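Local atomic coordinates of luciferase-like enzymeAMP-CoA-ligase (Zophobas atratus, PDB entry 4W8O), a protein that probably activates carboxylic acids with ATP, as a luciferase-like AMP-CoA ligase of a nonluminescent mealworm. Residues Asp400-Asp412 with Cys416-Phe427. Numbering follows the deposited sequence.
Sequences DGFLKTGDIGYYD and CVYVIERIKEMF
Tyr418 CB sits over one face of the Tyr410 ring, 3.8 Å from its centroid, a CH-pi contact, and Tyr410 OH in turn lies above one face of the Tyr418 ring. The two planes are nearly parallel, 12° apart, but with centroids separated by 5.0 Å the rings barely overlap. Tyr410 O and Asp412 OD2 lie at the edge of the Tyr418 ring, in its plane. The Tyr410 ring reaches its neighbour because CG stands between the backbone N and the carbonyl carbon (chi1 65°). With an alanine in place of Tyr418 the CB over the Tyr410 ring would remain, but the loss of the phenol would probably leave Tyr410 OH and CE2, and Asp412 OD1, without the ring atoms they now meet.

The guanidinium of Arg422 has Gly406 O over the centre of one face and Thr405 O near its plane at the edge. Arg422 NH2 donates to Thr405 O (3.2 Å), on a lone pair in the carbonyl plane, while Arg422 NH1 forms a salt bridge with Asp407 OD1, whose carboxylate plane stands 87° to the guanidinium; the modelled separation is shorter than expected and its exact length doubtful. Asp407 OD2 is hydrogen-bonded to Tyr322 OH, so the carboxylate links the hairpin to strand 317-324.

Backbone evidence identifies a classic beta bulge: Ile408 O accepts from both Ile420 N (2.8 Å) and Glu421 N (3.2 Å), shifting the register by one residue. Beyond it, Ile408 CD1 meets Ile423 CG1 at 3.5 Å, the two side chains crossing at about a right angle. One water donates to both Gly406 O and Ile423 O.

Together, strands 407-411 and 417-422 form an antiparallel hairpin. Within the chain 417-422 is an outermost strand of the five-stranded antiparallel sheet; 403-411 pairs on its other side with strand 367-380, and Thr405 and Val419 touch Tyr322 of strand 317-324.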
loop_
_atom_site.group_PDB
_atom_site.type_symbol
_atom_site.label_atom_id
_atom_site.label_comp_id
_atom_site.label_asym_id
_atom_site.label_seq_id
_atom_site.Cartn_x
_atom_site.Cartn_y
_atom_site.Cartn_z
ATOM N N ASP A 400 -19.980 -6.630 -17.008
ATOM C CA ASP A 400 -19.737 -5.210 -17.280
ATOM C C ASP A 400 -18.326 -4.755 -16.878
ATOM O O ASP A 400 -18.064 -3.556 -16.788
ATOM C CB ASP A 400 -20.788 -4.356 -16.559
ATOM C CG ASP A 400 -22.193 -4.565 -17.101
ATOM O OD1 ASP A 400 -22.350 -4.820 -18.310
ATOM O OD2 ASP A 400 -23.157 -4.453 -16.319
ATOM N N GLY A 401 -17.421 -5.706 -16.641
ATOM C CA GLY A 401 -16.033 -5.391 -16.288
ATOM C C GLY A 401 -15.827 -4.888 -14.865
ATOM O O GLY A 401 -14.806 -4.264 -14.577
ATOM N N PHE A 402 -16.790 -5.147 -13.974
ATOM C CA PHE A 402 -16.673 -4.731 -12.573
ATOM C C PHE A 402 -15.963 -5.821 -11.797
ATOM O O PHE A 402 -16.240 -6.996 -12.003
ATOM C CB PHE A 402 -18.040 -4.518 -11.930
ATOM C CG PHE A 402 -18.684 -3.191 -12.246
ATOM C CD1 PHE A 402 -19.069 -2.875 -13.544
ATOM C CD2 PHE A 402 -18.942 -2.278 -11.231
ATOM C CE1 PHE A 402 -19.685 -1.661 -13.829
ATOM C CE2 PHE A 402 -19.552 -1.062 -11.508
ATOM C CZ PHE A 402 -19.923 -0.750 -12.809
ATOM N N LEU A 403 -15.060 -5.427 -10.901
ATOM C CA LEU A 403 -14.393 -6.363 -9.992
ATOM C C LEU A 403 -15.387 -6.847 -8.940
ATOM O O LEU A 403 -16.052 -6.043 -8.290
ATOM C CB LEU A 403 -13.197 -5.695 -9.298
ATOM C CG LEU A 403 -12.456 -6.490 -8.206
ATOM C CD1 LEU A 403 -11.624 -7.623 -8.803
ATOM C CD2 LEU A 403 -11.574 -5.571 -7.368
ATOM N N LYS A 404 -15.477 -8.159 -8.773
ATOM C CA LYS A 404 -16.280 -8.749 -7.702
ATOM C C LYS A 404 -15.437 -8.713 -6.434
ATOM O O LYS A 404 -14.382 -9.328 -6.391
ATOM C CB LYS A 404 -16.650 -10.189 -8.054
ATOM C CG LYS A 404 -17.398 -10.334 -9.373
ATOM C CD LYS A 404 -17.547 -11.801 -9.733
ATOM C CE LYS A 404 -18.093 -11.986 -11.132
ATOM N NZ LYS A 404 -17.844 -13.378 -11.613
ATOM N N THR A 405 -15.876 -7.971 -5.418
ATOM C CA THR A 405 -15.067 -7.799 -4.207
ATOM C C THR A 405 -15.071 -9.033 -3.316
ATOM O O THR A 405 -14.228 -9.155 -2.423
ATOM C CB THR A 405 -15.553 -6.634 -3.329
ATOM O OG1 THR A 405 -16.886 -6.904 -2.876
ATOM C CG2 THR A 405 -15.489 -5.314 -4.086
ATOM N N GLY A 406 -16.031 -9.926 -3.531
ATOM C CA GLY A 406 -16.218 -11.069 -2.647
ATOM C C GLY A 406 -16.855 -10.705 -1.320
ATOM O O GLY A 406 -16.926 -11.545 -0.420
ATOM N N ASP A 407 -17.331 -9.467 -1.193
ATOM C CA ASP A 407 -17.960 -9.001 0.037
ATOM C C ASP A 407 -19.451 -8.799 -0.187
ATOM O O ASP A 407 -19.878 -8.443 -1.286
ATOM C CB ASP A 407 -17.345 -7.676 0.500
ATOM C CG ASP A 407 -15.879 -7.798 0.857
ATOM O OD1 ASP A 407 -15.532 -8.698 1.653
ATOM O OD2 ASP A 407 -15.074 -6.985 0.347
ATOM N N ILE A 408 -20.224 -9.036 0.866
ATOM C CA ILE A 408 -21.656 -8.783 0.894
ATOM C C ILE A 408 -21.869 -7.512 1.700
ATOM O O ILE A 408 -21.293 -7.361 2.788
ATOM C CB ILE A 408 -22.416 -9.950 1.555
ATOM C CG1 ILE A 408 -22.281 -11.225 0.718
ATOM C CG2 ILE A 408 -23.880 -9.612 1.770
ATOM C CD1 ILE A 408 -22.690 -11.084 -0.735
ATOM N N GLY A 409 -22.682 -6.601 1.157
ATOM C CA GLY A 409 -23.047 -5.358 1.844
ATOM C C GLY A 409 -24.234 -4.618 1.224
ATOM O O GLY A 409 -25.006 -5.192 0.455
ATOM N N TYR A 410 -24.375 -3.341 1.576
ATOM C CA TYR A 410 -25.453 -2.489 1.079
ATOM C C TYR A 410 -25.033 -1.030 1.285
ATOM O O TYR A 410 -24.052 -0.767 1.992
ATOM C CB TYR A 410 -26.756 -2.764 1.851
ATOM C CG TYR A 410 -26.674 -2.388 3.311
ATOM C CD1 TYR A 410 -26.237 -3.308 4.261
ATOM C CD2 TYR A 410 -27.005 -1.102 3.744
ATOM C CE1 TYR A 410 -26.144 -2.967 5.602
ATOM C CE2 TYR A 410 -26.915 -0.753 5.087
ATOM C CZ TYR A 410 -26.480 -1.693 6.009
ATOM O OH TYR A 410 -26.387 -1.365 7.340
ATOM N N TYR A 411 -25.785 -0.096 0.695
ATOM C CA TYR A 411 -25.558 1.345 0.911
ATOM C C TYR A 411 -26.818 2.085 1.382
ATOM O O TYR A 411 -27.934 1.588 1.250
ATOM C CB TYR A 411 -25.002 2.024 -0.349
ATOM C CG TYR A 411 -25.926 1.979 -1.545
ATOM C CD1 TYR A 411 -25.948 0.876 -2.384
ATOM C CD2 TYR A 411 -26.780 3.044 -1.838
ATOM C CE1 TYR A 411 -26.788 0.823 -3.478
ATOM C CE2 TYR A 411 -27.629 3.002 -2.933
ATOM C CZ TYR A 411 -27.628 1.885 -3.747
ATOM O OH TYR A 411 -28.459 1.822 -4.836
ATOM N N ASP A 412 -26.595 3.283 1.917
ATOM C CA ASP A 412 -27.646 4.177 2.422
ATOM C C ASP A 412 -28.393 4.929 1.335
ATOM O O ASP A 412 -27.998 4.921 0.180
ATOM C CB ASP A 412 -27.016 5.251 3.329
ATOM C CG ASP A 412 -26.893 4.815 4.741
ATOM O OD1 ASP A 412 -27.362 3.710 5.049
ATOM O OD2 ASP A 412 -26.329 5.573 5.551
ATOM N N CYS A 416 -23.806 6.105 1.814
ATOM C CA CYS A 416 -22.827 5.504 2.729
ATOM C C CYS A 416 -22.794 3.981 2.569
ATOM O O CYS A 416 -23.843 3.343 2.481
ATOM C CB CYS A 416 -23.144 5.879 4.173
ATOM S SG CYS A 416 -22.841 7.621 4.526
ATOM N N VAL A 417 -21.588 3.414 2.525
ATOM C CA VAL A 417 -21.397 1.994 2.240
ATOM C C VAL A 417 -21.206 1.180 3.531
ATOM O O VAL A 417 -20.565 1.637 4.478
ATOM C CB VAL A 417 -20.179 1.794 1.309
ATOM C CG1 VAL A 417 -19.958 0.319 1.003
ATOM C CG2 VAL A 417 -20.363 2.585 0.017
ATOM N N TYR A 418 -21.768 -0.028 3.550
ATOM C CA TYR A 418 -21.647 -0.946 4.692
ATOM C C TYR A 418 -21.285 -2.329 4.178
ATOM O O TYR A 418 -22.003 -2.891 3.351
ATOM C CB TYR A 418 -22.965 -1.034 5.470
ATOM C CG TYR A 418 -23.374 0.255 6.140
ATOM C CD1 TYR A 418 -24.088 1.229 5.446
ATOM C CD2 TYR A 418 -23.050 0.502 7.473
ATOM C CE1 TYR A 418 -24.458 2.413 6.060
ATOM C CE2 TYR A 418 -23.419 1.682 8.094
ATOM C CZ TYR A 418 -24.123 2.633 7.383
ATOM O OH TYR A 418 -24.480 3.810 7.998
ATOM N N VAL A 419 -20.166 -2.862 4.663
ATOM C CA VAL A 419 -19.725 -4.215 4.327
ATOM C C VAL A 419 -20.059 -5.093 5.514
ATOM O O VAL A 419 -19.744 -4.741 6.651
ATOM C CB VAL A 419 -18.204 -4.268 4.055
ATOM C CG1 VAL A 419 -17.756 -5.694 3.746
ATOM C CG2 VAL A 419 -17.834 -3.325 2.918
ATOM N N ILE A 420 -20.702 -6.228 5.262
ATOM C CA ILE A 420 -21.174 -7.067 6.360
ATOM C C ILE A 420 -20.499 -8.439 6.448
ATOM O O ILE A 420 -20.259 -8.923 7.551
ATOM C CB ILE A 420 -22.725 -7.166 6.386
ATOM C CG1 ILE A 420 -23.284 -7.865 5.144
ATOM C CG2 ILE A 420 -23.332 -5.772 6.503
ATOM C CD1 ILE A 420 -24.803 -7.887 5.081
ATOM N N GLU A 421 -20.181 -9.065 5.320
ATOM C CA GLU A 421 -19.536 -10.385 5.345
ATOM C C GLU A 421 -18.905 -10.751 4.012
ATOM O O GLU A 421 -19.182 -10.124 2.993
ATOM C CB GLU A 421 -20.542 -11.480 5.731
ATOM C CG GLU A 421 -21.597 -11.775 4.670
ATOM C CD GLU A 421 -22.524 -12.907 5.068
ATOM O OE1 GLU A 421 -23.038 -12.877 6.205
ATOM O OE2 GLU A 421 -22.741 -13.826 4.247
ATOM N N ARG A 422 -18.074 -11.786 4.032
ATOM C CA ARG A 422 -17.470 -12.321 2.821
ATOM C C ARG A 422 -18.272 -13.499 2.299
ATOM O O ARG A 422 -18.831 -14.279 3.072
ATOM C CB ARG A 422 -16.034 -12.773 3.084
ATOM C CG ARG A 422 -15.083 -11.640 3.430
ATOM C CD ARG A 422 -13.660 -11.964 3.010
ATOM N NE ARG A 422 -13.546 -12.220 1.573
ATOM C CZ ARG A 422 -13.520 -11.283 0.620
ATOM N NH1 ARG A 422 -13.597 -9.991 0.918
ATOM N NH2 ARG A 422 -13.409 -11.643 -0.653
ATOM N N ILE A 423 -18.314 -13.626 0.981
ATOM C CA ILE A 423 -18.920 -14.782 0.335
ATOM C C ILE A 423 -18.015 -16.000 0.569
ATOM O O ILE A 423 -16.804 -15.933 0.336
ATOM C CB ILE A 423 -19.107 -14.520 -1.173
ATOM C CG1 ILE A 423 -20.093 -13.363 -1.388
ATOM C CG2 ILE A 423 -19.582 -15.777 -1.891
ATOM C CD1 ILE A 423 -19.925 -12.648 -2.711
ATOM N N LYS A 424 -18.594 -17.100 1.046
ATOM C CA LYS A 424 -17.818 -18.315 1.334
ATOM C C LYS A 424 -17.339 -19.031 0.069
ATOM O O LYS A 424 -18.015 -19.013 -0.963
ATOM C CB LYS A 424 -18.634 -19.298 2.179
ATOM C CG LYS A 424 -18.625 -19.009 3.672
ATOM C CD LYS A 424 -19.569 -19.940 4.420
ATOM C CE LYS A 424 -19.105 -21.391 4.374
ATOM N NZ LYS A 424 -20.115 -22.321 4.951
ATOM N N GLU A 425 -16.173 -19.670 0.177
ATOM C CA GLU A 425 -15.557 -20.445 -0.913
ATOM C C GLU A 425 -15.542 -19.749 -2.286
ATOM O O GLU A 425 -15.937 -20.343 -3.286
ATOM C CB GLU A 425 -16.211 -21.835 -1.025
ATOM C CG GLU A 425 -15.718 -22.846 0.003
ATOM C CD GLU A 425 -15.836 -24.284 -0.479
ATOM O OE1 GLU A 425 -16.932 -24.677 -0.940
ATOM O OE2 GLU A 425 -14.831 -25.025 -0.392
ATOM N N MET A 426 -15.075 -18.500 -2.321
ATOM C CA MET A 426 -14.875 -17.762 -3.573
ATOM C C MET A 426 -13.371 -17.657 -3.855
ATOM O O MET A 426 -12.607 -17.164 -3.016
ATOM C CB MET A 426 -15.511 -16.367 -3.490
ATOM C CG MET A 426 -15.927 -15.797 -4.844
ATOM S SD MET A 426 -16.645 -14.134 -4.783
ATOM C CE MET A 426 -17.377 -14.000 -6.415
ATOM N N PHE A 427 -12.951 -18.128 -5.031
ATOM C CA PHE A 427 -11.523 -18.220 -5.372
ATOM C C PHE A 427 -10.860 -16.860 -5.600
ATOM O O PHE A 427 -11.531 -15.858 -5.841
ATOM C CB PHE A 427 -11.314 -19.118 -6.597
ATOM C CG PHE A 427 -11.495 -20.581 -6.308
ATOM C CD1 PHE A 427 -12.748 -21.178 -6.411
ATOM C CD2 PHE A 427 -10.414 -21.363 -5.924
ATOM C CE1 PHE A 427 -12.913 -22.531 -6.139
ATOM C CE2 PHE A 427 -10.575 -22.715 -5.651
ATOM C CZ PHE A 427 -11.825 -23.298 -5.758
HETATM O O HOH W 1 -15.226 -13.754 -0.463
#